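Local coordinates for protein endoglucanase (Clostridium thermocellum, PDB 2C4X) that binds beta-glucan chains and xyloglucan through its CBM44 module, which follows a PKD domain at the C-terminal end of a larger, probably cellulose-degrading enzyme, at residues Phe168-Pro173 against Ala179-Tyr184; Val27-Ser32 against Ala89-Thr94; Trp140-Thr143 against Thr149-Leu152. The protein carries 1 engineered substitution. All coordinates share one frame; numbering follows the deposited sequence.

Contact 1: Phe168-Pro173 against Ala179-Tyr184; sequences FRIWIP and AAIQPY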
loop_
_atom_site.group_PDB
_atom_site.type_symbol
_atom_site.label_atom_id
_atom_site.label_comp_id
_atom_site.label_asym_id
_atom_site.label_seq_id
_atom_site.Cartn_x
_atom_site.Cartn_y
_atom_site.Cartn_z
ATOM N N PHE A 168 4.355 0.944 5.397
ATOM C CA PHE A 168 3.986 1.994 6.348
ATOM C C PHE A 168 3.499 3.209 5.566
ATOM O O PHE A 168 4.017 3.498 4.485
ATOM C CB PHE A 168 5.200 2.426 7.182
ATOM C CG PHE A 168 5.765 1.350 8.076
ATOM C CD1 PHE A 168 6.506 0.284 7.547
ATOM C CD2 PHE A 168 5.596 1.432 9.458
ATOM C CE1 PHE A 168 7.050 -0.704 8.382
ATOM C CE2 PHE A 168 6.134 0.454 10.309
ATOM C CZ PHE A 168 6.869 -0.616 9.770
ATOM N N ARG A 169 2.508 3.914 6.105
ATOM C CA ARG A 169 2.132 5.233 5.590
ATOM C C ARG A 169 2.356 6.296 6.663
ATOM O O ARG A 169 1.801 6.216 7.761
ATOM C CB ARG A 169 0.683 5.254 5.078
ATOM C CG ARG A 169 0.508 4.578 3.732
ATOM C CD ARG A 169 0.257 3.082 3.853
ATOM N NE ARG A 169 -0.028 2.494 2.539
ATOM C CZ ARG A 169 -0.673 1.344 2.342
ATOM N NH1 ARG A 169 -1.122 0.634 3.371
ATOM N NH2 ARG A 169 -0.883 0.905 1.106
ATOM N N ILE A 170 3.183 7.284 6.337
ATOM C CA ILE A 170 3.632 8.271 7.313
ATOM C C ILE A 170 3.485 9.670 6.731
ATOM O O ILE A 170 4.068 9.980 5.694
ATOM C CB ILE A 170 5.120 8.016 7.741
ATOM C CG1 ILE A 170 5.346 6.541 8.100
ATOM C CG2 ILE A 170 5.532 8.916 8.914
ATOM C CD1 ILE A 170 6.827 6.129 8.206
ATOM N N TRP A 171 2.694 10.501 7.398
ATOM C CA TRP A 171 2.530 11.899 7.021
ATOM C C TRP A 171 3.593 12.710 7.748
ATOM O O TRP A 171 3.577 12.816 8.973
ATOM C CB TRP A 171 1.126 12.389 7.396
ATOM C CG TRP A 171 0.678 13.645 6.687
ATOM C CD1 TRP A 171 -0.058 13.713 5.538
ATOM C CD2 TRP A 171 0.921 15.004 7.086
ATOM N NE1 TRP A 171 -0.283 15.025 5.191
ATOM C CE2 TRP A 171 0.306 15.839 6.123
ATOM C CE3 TRP A 171 1.601 15.596 8.161
ATOM C CZ2 TRP A 171 0.348 17.240 6.203
ATOM C CZ3 TRP A 171 1.645 16.989 8.240
ATOM C CH2 TRP A 171 1.019 17.795 7.265
ATOM N N ILE A 172 4.522 13.278 6.990
ATOM C CA ILE A 172 5.649 14.007 7.571
ATOM C C ILE A 172 5.512 15.510 7.293
ATOM O O ILE A 172 5.374 15.904 6.135
ATOM C CB ILE A 172 6.990 13.451 7.031
ATOM C CG1 ILE A 172 7.110 11.956 7.375
ATOM C CG2 ILE A 172 8.185 14.243 7.573
ATOM C CD1 ILE A 172 7.991 11.158 6.435
ATOM N N PRO A 173 5.543 16.348 8.355
ATOM C CA PRO A 173 5.380 17.791 8.186
ATOM C C PRO A 173 6.680 18.495 7.790
ATOM O O PRO A 173 7.775 17.977 8.039
ATOM C CB PRO A 173 4.943 18.251 9.576
ATOM C CG PRO A 173 5.673 17.309 10.506
ATOM C CD PRO A 173 5.741 15.982 9.775
ATOM N N ALA A 179 16.430 15.061 11.137
ATOM C CA ALA A 179 17.458 14.708 10.162
ATOM C C ALA A 179 16.979 13.566 9.273
ATOM O O ALA A 179 17.206 13.559 8.060
ATOM C CB ALA A 179 18.738 14.312 10.877
ATOM N N ALA A 180 16.310 12.601 9.894
ATOM C CA ALA A 180 15.907 11.377 9.224
ATOM C C ALA A 180 14.720 10.747 9.926
ATOM O O ALA A 180 14.422 11.053 11.083
ATOM C CB ALA A 180 17.075 10.383 9.182
ATOM N N ILE A 181 14.051 9.863 9.202
ATOM C CA ILE A 181 12.961 9.073 9.732
ATOM C C ILE A 181 13.140 7.650 9.200
ATOM O O ILE A 181 13.643 7.458 8.089
ATOM C CB ILE A 181 11.590 9.697 9.339
ATOM C CG1 ILE A 181 10.436 9.010 10.068
ATOM C CG2 ILE A 181 11.394 9.715 7.811
ATOM C CD1 ILE A 181 9.166 9.843 10.113
ATOM N N GLN A 182 12.772 6.650 9.996
ATOM C CA GLN A 182 12.914 5.270 9.544
ATOM C C GLN A 182 11.969 4.274 10.206
ATOM O O GLN A 182 12.039 4.067 11.424
ATOM C CB GLN A 182 14.374 4.787 9.642
ATOM C CG GLN A 182 14.987 4.743 11.034
ATOM C CD GLN A 182 16.463 4.395 10.993
ATOM O OE1 GLN A 182 16.935 3.759 10.046
ATOM N NE2 GLN A 182 17.207 4.810 12.021
ATOM N N PRO A 183 11.106 3.627 9.395
ATOM C CA PRO A 183 10.395 2.453 9.888
ATOM C C PRO A 183 11.439 1.382 10.178
ATOM O O PRO A 183 12.444 1.296 9.459
ATOM C CB PRO A 183 9.546 2.014 8.694
ATOM C CG PRO A 183 9.529 3.184 7.770
ATOM C CD PRO A 183 10.796 3.911 7.980
ATOM N N TYR A 184 11.214 0.598 11.224
ATOM C CA TYR A 184 12.139 -0.453 11.577
ATOM C C TYR A 184 11.431 -1.664 12.130
ATOM O O TYR A 184 10.293 -1.591 12.609
ATOM C CB TYR A 184 13.184 0.042 12.588
ATOM C CG TYR A 184 12.629 0.323 13.972
ATOM C CD1 TYR A 184 12.567 -0.687 14.950
ATOM C CD2 TYR A 184 12.205 1.606 14.318
ATOM C CE1 TYR A 184 12.073 -0.427 16.224
ATOM C CE2 TYR A 184 11.707 1.878 15.584
ATOM C CZ TYR A 184 11.639 0.865 16.530
ATOM O OH TYR A 184 11.154 1.169 17.784
#

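Contact 2: Val27-Ser32 against Ala89-Thr94; sequences VVFNAS and ATIKVT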
loop_
_atom_site.group_PDB
_atom_site.type_symbol
_atom_site.label_atom_id
_atom_site.label_comp_id
_atom_site.label_asym_id
_atom_site.label_seq_id
_atom_site.Cartn_x
_atom_site.Cartn_y
_atom_site.Cartn_z
ATOM N N VAL A 27 -15.527 1.381 -13.812
ATOM C CA VAL A 27 -14.307 1.303 -14.600
ATOM C C VAL A 27 -14.746 1.178 -16.058
ATOM O O VAL A 27 -15.579 0.340 -16.391
ATOM C CB VAL A 27 -13.461 0.058 -14.224
ATOM C CG1 VAL A 27 -12.178 -0.007 -15.068
ATOM C CG2 VAL A 27 -13.102 0.074 -12.741
ATOM N N VAL A 28 -14.211 2.023 -16.928
ATOM C CA VAL A 28 -14.494 1.874 -18.343
ATOM C C VAL A 28 -13.329 1.151 -18.996
ATOM O O VAL A 28 -12.210 1.653 -18.995
ATOM C CB VAL A 28 -14.766 3.226 -19.045
ATOM C CG1 VAL A 28 -14.953 3.014 -20.554
ATOM C CG2 VAL A 28 -15.987 3.907 -18.441
ATOM N N PHE A 29 -13.593 -0.035 -19.537
ATOM C CA PHE A 29 -12.590 -0.768 -20.299
ATOM C C PHE A 29 -12.754 -0.408 -21.762
ATOM O O PHE A 29 -13.865 -0.425 -22.297
ATOM C CB PHE A 29 -12.739 -2.285 -20.090
ATOM C CG PHE A 29 -12.448 -2.730 -18.681
ATOM C CD1 PHE A 29 -13.466 -2.786 -17.727
ATOM C CD2 PHE A 29 -11.154 -3.085 -18.308
ATOM C CE1 PHE A 29 -13.198 -3.215 -16.416
ATOM C CE2 PHE A 29 -10.865 -3.494 -17.003
ATOM C CZ PHE A 29 -11.890 -3.563 -16.052
ATOM N N ASN A 30 -11.643 -0.079 -22.403
ATOM C CA ASN A 30 -11.679 0.438 -23.759
ATOM C C ASN A 30 -10.771 -0.380 -24.673
ATOM O O ASN A 30 -9.554 -0.244 -24.638
ATOM C CB ASN A 30 -11.284 1.922 -23.744
ATOM C CG ASN A 30 -11.480 2.597 -25.081
ATOM O OD1 ASN A 30 -11.328 1.981 -26.132
ATOM N ND2 ASN A 30 -11.817 3.881 -25.048
ATOM N N ALA A 31 -11.379 -1.242 -25.483
ATOM C CA ALA A 31 -10.642 -2.089 -26.423
ATOM C C ALA A 31 -10.593 -1.506 -27.838
ATOM O O ALA A 31 -10.390 -2.242 -28.807
ATOM C CB ALA A 31 -11.261 -3.484 -26.451
ATOM N N SER A 32 -10.772 -0.194 -27.961
ATOM C CA SER A 32 -10.955 0.435 -29.272
ATOM C C SER A 32 -9.718 0.412 -30.182
ATOM O O SER A 32 -9.845 0.612 -31.389
ATOM C CB SER A 32 -11.497 1.859 -29.128
ATOM O OG SER A 32 -10.501 2.717 -28.613
ATOM N N ALA A 89 -4.636 -7.940 -18.732
ATOM C CA ALA A 89 -3.992 -6.936 -17.894
ATOM C C ALA A 89 -4.562 -7.038 -16.486
ATOM O O ALA A 89 -5.611 -7.660 -16.272
ATOM C CB ALA A 89 -4.187 -5.524 -18.471
ATOM N N THR A 90 -3.871 -6.421 -15.535
ATOM C CA THR A 90 -4.239 -6.492 -14.133
ATOM C C THR A 90 -4.846 -5.164 -13.673
ATOM O O THR A 90 -4.372 -4.093 -14.052
ATOM C CB THR A 90 -2.987 -6.860 -13.272
ATOM O OG1 THR A 90 -2.723 -8.262 -13.402
ATOM C CG2 THR A 90 -3.208 -6.550 -11.813
ATOM N N ILE A 91 -5.896 -5.243 -12.862
ATOM C CA ILE A 91 -6.471 -4.059 -12.233
ATOM C C ILE A 91 -6.539 -4.254 -10.713
ATOM O O ILE A 91 -6.997 -5.302 -10.223
ATOM C CB ILE A 91 -7.881 -3.711 -12.843
ATOM C CG1 ILE A 91 -8.378 -2.330 -12.373
ATOM C CG2 ILE A 91 -8.924 -4.821 -12.555
ATOM C CD1 ILE A 91 -9.632 -1.856 -13.130
ATOM N N LYS A 92 -6.076 -3.246 -9.977
ATOM C CA LYS A 92 -6.170 -3.255 -8.525
ATOM C C LYS A 92 -7.316 -2.367 -8.046
ATOM O O LYS A 92 -7.432 -1.203 -8.436
ATOM C CB LYS A 92 -4.838 -2.846 -7.877
ATOM C CG LYS A 92 -4.866 -2.930 -6.355
ATOM C CD LYS A 92 -3.542 -2.517 -5.710
ATOM C CE LYS A 92 -3.782 -2.100 -4.261
ATOM N NZ LYS A 92 -2.509 -1.913 -3.515
ATOM N N VAL A 93 -8.168 -2.936 -7.203
ATOM C CA VAL A 93 -9.322 -2.234 -6.661
ATOM C C VAL A 93 -9.118 -2.120 -5.149
ATOM O O VAL A 93 -8.816 -3.113 -4.474
ATOM C CB VAL A 93 -10.647 -2.985 -6.977
ATOM C CG1 VAL A 93 -11.880 -2.228 -6.429
ATOM C CG2 VAL A 93 -10.798 -3.238 -8.504
ATOM N N THR A 94 -9.273 -0.904 -4.630
ATOM C CA THR A 94 -9.115 -0.655 -3.203
ATOM C C THR A 94 -10.481 -0.333 -2.602
ATOM O O THR A 94 -11.428 0.010 -3.327
ATOM C CB THR A 94 -8.099 0.486 -2.904
ATOM O OG1 THR A 94 -8.593 1.721 -3.428
ATOM C CG2 THR A 94 -6.731 0.189 -3.526
#

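Contact 3: Trp140-Thr143 against Thr149-Leu152; sequences WTVT and TAEL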
loop_
_atom_site.group_PDB
_atom_site.type_symbol
_atom_site.label_atom_id
_atom_site.label_comp_id
_atom_site.label_asym_id
_atom_site.label_seq_id
_atom_site.Cartn_x
_atom_site.Cartn_y
_atom_site.Cartn_z
ATOM N N TRP A 140 1.175 11.470 16.216
ATOM C CA TRP A 140 2.373 11.327 17.034
ATOM C C TRP A 140 3.066 12.675 17.139
ATOM O O TRP A 140 3.618 13.178 16.161
ATOM C CB TRP A 140 3.284 10.261 16.408
ATOM C CG TRP A 140 4.638 10.014 17.066
ATOM C CD1 TRP A 140 4.962 10.132 18.394
ATOM C CD2 TRP A 140 5.828 9.556 16.401
ATOM N NE1 TRP A 140 6.292 9.794 18.587
ATOM C CE2 TRP A 140 6.843 9.438 17.383
ATOM C CE3 TRP A 140 6.134 9.238 15.067
ATOM C CZ2 TRP A 140 8.152 9.019 17.068
ATOM C CZ3 TRP A 140 7.437 8.816 14.753
ATOM C CH2 TRP A 140 8.427 8.709 15.752
ATOM N N THR A 141 3.010 13.266 18.327
ATOM C CA THR A 141 3.589 14.591 18.551
ATOM C C THR A 141 4.883 14.480 19.347
ATOM O O THR A 141 4.894 13.955 20.458
ATOM C CB THR A 141 2.590 15.548 19.256
ATOM O OG1 THR A 141 1.350 15.566 18.534
ATOM C CG2 THR A 141 3.149 16.971 19.331
ATOM N N VAL A 142 5.965 14.978 18.753
ATOM C CA VAL A 142 7.298 14.907 19.349
ATOM C C VAL A 142 7.803 16.296 19.723
ATOM O O VAL A 142 7.763 17.228 18.911
ATOM C CB VAL A 142 8.316 14.234 18.387
ATOM C CG1 VAL A 142 9.719 14.172 19.023
ATOM C CG2 VAL A 142 7.839 12.846 17.974
ATOM N N THR A 143 8.269 16.420 20.962
ATOM C CA THR A 143 8.938 17.622 21.438
ATOM C C THR A 143 10.406 17.272 21.667
ATOM O O THR A 143 10.744 16.545 22.612
ATOM C CB THR A 143 8.290 18.146 22.735
ATOM O OG1 THR A 143 6.871 18.212 22.558
ATOM C CG2 THR A 143 8.822 19.536 23.101
ATOM N N THR A 149 16.575 11.176 19.616
ATOM C CA THR A 149 15.854 10.151 18.903
ATOM C C THR A 149 14.487 9.989 19.568
ATOM O O THR A 149 14.377 10.112 20.780
ATOM C CB THR A 149 16.635 8.808 18.946
ATOM O OG1 THR A 149 18.003 9.029 18.586
ATOM C CG2 THR A 149 16.080 7.862 17.969
ATOM N N ALA A 150 13.453 9.735 18.769
ATOM C CA ALA A 150 12.129 9.408 19.294
ATOM C C ALA A 150 11.576 8.204 18.552
ATOM O O ALA A 150 11.792 8.074 17.350
ATOM C CB ALA A 150 11.179 10.621 19.184
ATOM N N GLU A 151 10.889 7.315 19.274
ATOM C CA GLU A 151 10.288 6.117 18.670
ATOM C C GLU A 151 8.789 6.056 18.897
ATOM O O GLU A 151 8.299 6.454 19.949
ATOM C CB GLU A 151 10.900 4.818 19.231
ATOM C CG GLU A 151 12.370 4.638 18.982
ATOM C CD GLU A 151 13.232 5.369 20.011
ATOM O OE1 GLU A 151 12.845 5.450 21.197
ATOM O OE2 GLU A 151 14.300 5.867 19.629
ATOM N N LEU A 152 8.079 5.548 17.893
ATOM C CA LEU A 152 6.706 5.097 18.036
ATOM C C LEU A 152 6.772 3.600 17.753
ATOM O O LEU A 152 7.085 3.200 16.630
ATOM C CB LEU A 152 5.792 5.813 17.026
ATOM C CG LEU A 152 4.324 5.381 17.010
ATOM C CD1 LEU A 152 3.684 5.583 18.376
ATOM C CD2 LEU A 152 3.542 6.105 15.914
HETATM O O HOH W 1 8.146 9.094 20.793
#

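Contact 1: Phe168-Pro173 against Ala179-Tyr184
Pro183 CB sits almost exactly above the centre of the Phe168 ring, 3.6 Å from the ring centroid and only 10° off the ring normal, a CH-pi contact over the face. The side chains overlap, pointing opposite ways; the proline stands on its CB corner and the rest of its ring rises away. With CG anti to the carbonyl carbon (chi1 -64°), the Phe168 ring is set beside its own backbone N, where that face can receive the proline. Next along the strand, Ile170 divides its branches: CD1 reaches Pro183 CG at 4.0 Å, while CG2 lies 3.9 Å from Ile181 CD1. Ile172 and Ile181 then meet tip to tip, Ile172 CD1 against Ile181 CG2 at 3.9 Å. All five side chains are buried and the contact is wholly apolar. The axes of 168-172 and 180-184 approach to 9.4 Å, with an angle of 155° between their directions, so they face each other across a beta-sandwich rather than as bonded neighbours. Ile245 from strand 241-251 touches both Ile170 and Ile181, while Ile250 packs on Phe168. Strand 165-172 lies between 241-251 and 211-218 in one sheet, and strand 178-187 between 229-238 and 198-203 in the other.

Contact 2: Val27-Ser32 against Ala89-Thr94
The Phe29 ring carries Val27 CG1 over one face, 3.6 Å above its plane and displaced toward the rim, while Ile91 CD1 approaches the ring obliquely and comes 4.1 Å from Phe29 CZ. Ile91 CD1 also meets Val27 tip to tip, 3.7 Å from Val27 CG1 and 4.0 Å from Val27 CG2, so one isoleucine end touches both valine branches and the far end of the aromatic ring. Ile91 gets there in an extended form: CG1 is anti to the backbone N (chi1 -170°) and CD1 continues the line outward. The contact is small, burying 105 Å², but each of its three side chains is buried. Beyond it, the chain leaving strand 27-30 is held by an Asx turn in which Asn30 OD1 accepts from Ser32 N at 2.9 Å; Ser32 OG donates to the same oxygen at 2.7 Å, tilted from the carbonyl plane. Pro21 and Phe16 each pack on both Val27 and Ile91, and Val73 adds to the surroundings of Ile91. Within the beta-sandwich of the PKD domain, strand 27-30 is the middle of a three-stranded sheet between 15-17 and 60-63, whereas strand 84-93 forms an outer strand of the four-stranded sheet, next to 69-79.

Contact 3: Trp140-Thr143 against Thr149-Leu152
Trp140 reaches across to Leu152, whose CB stands over the six-membered ring, 3.7 Å from its centroid and 8° off the normal. The indole is carried over by its first torsion, which places CG anti to the backbone N (chi1 176°) and projects the ring system away from its own strand. A second torsion of 31° turns the plane so that one face receives Leu152 and the opposite face takes Val142 CG2, offset toward the rim, from two residues along the same strand. The ring is thus sandwiched between an aliphatic group of each strand. Leu152 CD2 lies near Trp140 CD2 and Trp140 CE3, 4.2 Å from each. The far end of the indole packs against the backbone of 149-152: Trp140 CZ2 comes within 3.5 Å of Glu151 C, and the carbonyl O of Ala150 lies at the ring edge. Ala150 CB fills in beside it, 3.8 Å from Val142 CG1, the valine branch anti to its backbone N. Glu151 points the other way, its OE1 hydrogen-bonded to Ser116. Though the side-chain contacts are apolar, the indole N-H is provided for: water 1 lies in the ring plane, accepting from Trp140 NE1 at 3.0 Å and donating to Glu151 O at 2.8 Å. This bridge satisfies the buried donor and joins the two sheets of the CBM44 sandwich by a polar link, which probably helps to fix the rotation of the indole within an otherwise apolar interface.

Contacts 1 and 3 belong to the same CBM44 beta-sandwich and join the same two sheets, with centres 11 Å apart; they meet where Tyr184 OH packs against Glu151 CG at 3.9 Å. Ile245 of strand 241-251 touches side chains of both, including Trp140. Contact 2 lies in the PKD domain, its centre 32 Å from that of contact 1 and 42 Å from that of contact 3, although the nearest atoms of contacts 1 and 2 are about 6 Å apart, without touching. Near contacts 1 and 3 is the calcium site that includes Asp99, Glu106 and Asp248: the ion is about 12 Å from the Phe168 side chain and about 13 Å from that of Leu152, so neither supplies a ligand.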